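Local coordinates for lipoprotein (PDB 3O0Y) that is of unknown function but, as a putative bacterial lipoprotein of the DUF885 family, is probably related to metallopeptidases, at residues A[62-70]-A[164-172]. Numbering follows the deposited sequence.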
# COMPACT_ATOMS: atom_id res chain seq x y z
N GLN A 62 -5.10 -13.63 -22.47
CA GLN A 62 -6.02 -12.90 -23.32
C GLN A 62 -5.70 -11.41 -23.22
O GLN A 62 -5.06 -10.97 -22.28
CB GLN A 62 -7.48 -13.16 -22.92
CG GLN A 62 -7.89 -12.54 -21.60
CD GLN A 62 -9.22 -13.07 -21.10
OE1 GLN A 62 -10.22 -12.37 -21.13
NE2 GLN A 62 -9.23 -14.34 -20.62
N VAL A 63 -6.20 -10.62 -24.17
CA VAL A 63 -5.89 -9.17 -24.19
C VAL A 63 -6.78 -8.52 -23.17
O VAL A 63 -7.99 -8.78 -23.12
CB VAL A 63 -6.18 -8.56 -25.58
CG1 VAL A 63 -5.98 -7.02 -25.56
CG2 VAL A 63 -5.26 -9.19 -26.61
N ILE A 64 -6.17 -7.73 -22.29
CA ILE A 64 -6.95 -7.00 -21.29
C ILE A 64 -6.79 -5.50 -21.33
O ILE A 64 -7.34 -4.80 -20.46
CB ILE A 64 -6.65 -7.52 -19.82
CG1 ILE A 64 -5.15 -7.51 -19.48
CG2 ILE A 64 -7.19 -8.93 -19.71
CD1 ILE A 64 -4.41 -6.16 -19.43
N SER A 65 -6.03 -5.01 -22.31
CA SER A 65 -5.56 -3.64 -22.35
C SER A 65 -6.66 -2.58 -22.48
O SER A 65 -6.44 -1.42 -22.13
CB SER A 65 -4.50 -3.45 -23.44
OG SER A 65 -4.96 -4.02 -24.64
N SER A 66 -7.84 -2.96 -22.96
CA SER A 66 -8.96 -2.04 -22.93
C SER A 66 -10.12 -2.57 -22.13
O SER A 66 -11.23 -2.07 -22.24
CB SER A 66 -9.41 -1.70 -24.34
OG SER A 66 -9.88 -2.82 -25.03
N ASP A 67 -9.86 -3.53 -21.27
CA ASP A 67 -10.91 -4.04 -20.41
C ASP A 67 -11.08 -3.18 -19.16
O ASP A 67 -10.15 -2.49 -18.69
CB ASP A 67 -10.63 -5.48 -19.98
CG ASP A 67 -10.84 -6.53 -21.11
OD1 ASP A 67 -11.07 -6.16 -22.29
OD2 ASP A 67 -10.75 -7.74 -20.79
N MET A 68 -12.27 -3.26 -18.61
CA MET A 68 -12.65 -2.58 -17.42
C MET A 68 -12.91 -3.64 -16.31
O MET A 68 -13.12 -4.84 -16.61
CB MET A 68 -13.93 -1.73 -17.66
CG MET A 68 -14.36 -0.83 -16.46
SD MET A 68 -13.14 0.19 -15.61
CE MET A 68 -12.28 0.98 -17.08
N GLU A 69 -12.88 -3.19 -15.06
CA GLU A 69 -13.24 -4.03 -13.92
C GLU A 69 -14.72 -3.77 -13.56
O GLU A 69 -15.16 -2.65 -13.65
CB GLU A 69 -12.38 -3.65 -12.75
CG GLU A 69 -10.90 -3.92 -12.98
CD GLU A 69 -9.96 -3.41 -11.87
OE1 GLU A 69 -10.39 -2.71 -10.90
OE2 GLU A 69 -8.71 -3.66 -12.01
N PHE A 70 -15.42 -4.82 -13.16
CA PHE A 70 -16.80 -4.74 -12.72
C PHE A 70 -16.97 -5.42 -11.39
O PHE A 70 -16.31 -6.43 -11.04
CB PHE A 70 -17.73 -5.35 -13.77
CG PHE A 70 -17.53 -4.75 -15.15
CD1 PHE A 70 -17.81 -3.42 -15.39
CD2 PHE A 70 -16.99 -5.52 -16.16
CE1 PHE A 70 -17.59 -2.86 -16.67
CE2 PHE A 70 -16.78 -4.97 -17.42
CZ PHE A 70 -17.10 -3.67 -17.67
N ALA A 164 -3.83 4.96 -27.42
CA ALA A 164 -4.79 6.04 -27.17
C ALA A 164 -6.21 5.52 -27.23
O ALA A 164 -7.06 5.92 -26.45
CB ALA A 164 -4.62 7.14 -28.22
N LEU A 165 -6.46 4.66 -28.18
CA LEU A 165 -7.80 4.12 -28.36
C LEU A 165 -8.15 3.18 -27.18
O LEU A 165 -9.29 3.16 -26.72
CB LEU A 165 -7.92 3.41 -29.69
CG LEU A 165 -7.96 4.33 -30.95
CD1 LEU A 165 -7.84 3.51 -32.24
CD2 LEU A 165 -9.22 5.21 -30.98
N ASP A 166 -7.19 2.45 -26.65
CA ASP A 166 -7.47 1.68 -25.41
C ASP A 166 -7.94 2.53 -24.19
O ASP A 166 -8.83 2.12 -23.38
CB ASP A 166 -6.25 0.90 -24.95
CG ASP A 166 -5.84 -0.24 -25.90
OD1 ASP A 166 -6.64 -0.66 -26.74
OD2 ASP A 166 -4.66 -0.67 -25.82
N TYR A 167 -7.38 3.73 -24.09
CA TYR A 167 -7.76 4.70 -23.04
C TYR A 167 -9.19 5.17 -23.25
O TYR A 167 -9.99 5.18 -22.31
CB TYR A 167 -6.74 5.85 -23.10
CG TYR A 167 -6.75 6.90 -22.04
CD1 TYR A 167 -6.09 6.70 -20.85
CD2 TYR A 167 -7.44 8.11 -22.23
CE1 TYR A 167 -5.98 7.76 -19.88
CE2 TYR A 167 -7.31 9.16 -21.30
CZ TYR A 167 -6.64 8.95 -20.11
OH TYR A 167 -6.55 9.95 -19.18
N ILE A 168 -9.55 5.44 -24.50
CA ILE A 168 -10.90 5.88 -24.84
C ILE A 168 -11.94 4.82 -24.55
O ILE A 168 -13.02 5.10 -24.00
CB ILE A 168 -10.92 6.39 -26.32
CG1 ILE A 168 -10.18 7.72 -26.38
CG2 ILE A 168 -12.37 6.55 -26.85
CD1 ILE A 168 -9.68 8.07 -27.80
N VAL A 169 -11.61 3.61 -24.97
CA VAL A 169 -12.49 2.46 -24.79
C VAL A 169 -12.72 2.19 -23.28
O VAL A 169 -13.84 1.86 -22.85
CB VAL A 169 -11.92 1.27 -25.52
CG1 VAL A 169 -12.61 -0.00 -25.09
CG2 VAL A 169 -12.05 1.53 -27.06
N ARG A 170 -11.66 2.34 -22.50
CA ARG A 170 -11.81 2.20 -21.03
C ARG A 170 -12.74 3.25 -20.44
O ARG A 170 -13.67 2.92 -19.67
CB ARG A 170 -10.42 2.21 -20.37
CG ARG A 170 -9.80 0.82 -20.46
CD ARG A 170 -8.54 0.70 -19.59
NE ARG A 170 -8.22 -0.70 -19.26
CZ ARG A 170 -7.02 -1.12 -18.88
NH1 ARG A 170 -6.02 -0.26 -18.72
NH2 ARG A 170 -6.85 -2.39 -18.59
N LEU A 171 -12.52 4.51 -20.83
CA LEU A 171 -13.41 5.60 -20.35
C LEU A 171 -14.88 5.38 -20.68
O LEU A 171 -15.76 5.68 -19.86
CB LEU A 171 -12.94 6.98 -20.89
CG LEU A 171 -11.56 7.48 -20.46
CD1 LEU A 171 -11.23 8.73 -21.27
CD2 LEU A 171 -11.41 7.75 -19.00
N GLY A 172 -15.14 4.81 -21.86
CA GLY A 172 -16.48 4.52 -22.33
C GLY A 172 -17.20 3.48 -21.55
O GLY A 172 -18.42 3.40 -21.64
O HOH W 1 -6.81 -3.51 -26.40
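Ile64 begins a type I beta turn that ends at Asp67 and meets Arg170 of the helix. The Ile64 carbonyl O lies 3.1 Å from Arg170 NH2. Ser65 turns its own carbonyl over the guanidinium face, with its O 3.3 Å from Arg170 CZ and above the centre of the group. The Ser65 hydroxyl reaches Asp166 through a water, which is 2.6 Å from Ser65 OG and donates to Asp166 OD1 at 2.9 Å. Ser66 packs its CB against Val169 CG1 at 3.7 Å. The Asp67 carbonyl O takes a hydrogen bond from Arg170 NE at 2.7 Å, at the guanidinium edge and 17° out of its plane, and a weak one from NH2. The Arg170 chain runs extended from CG to NE, which carries its head group across to the turn. Met68 is bent at chi2 (47°) and chi3 (48°), and its CE comes to 3.5 Å from Arg170 O. Arg170 NH1 is hydrogen-bonded to Thr51 OG1 of helix 47-53. Through the Arg170 to Asp67 bond the loop between helices 57-60 and 73-92 is held to helix 161-172, which also packs on helices 144-154 and 236-268.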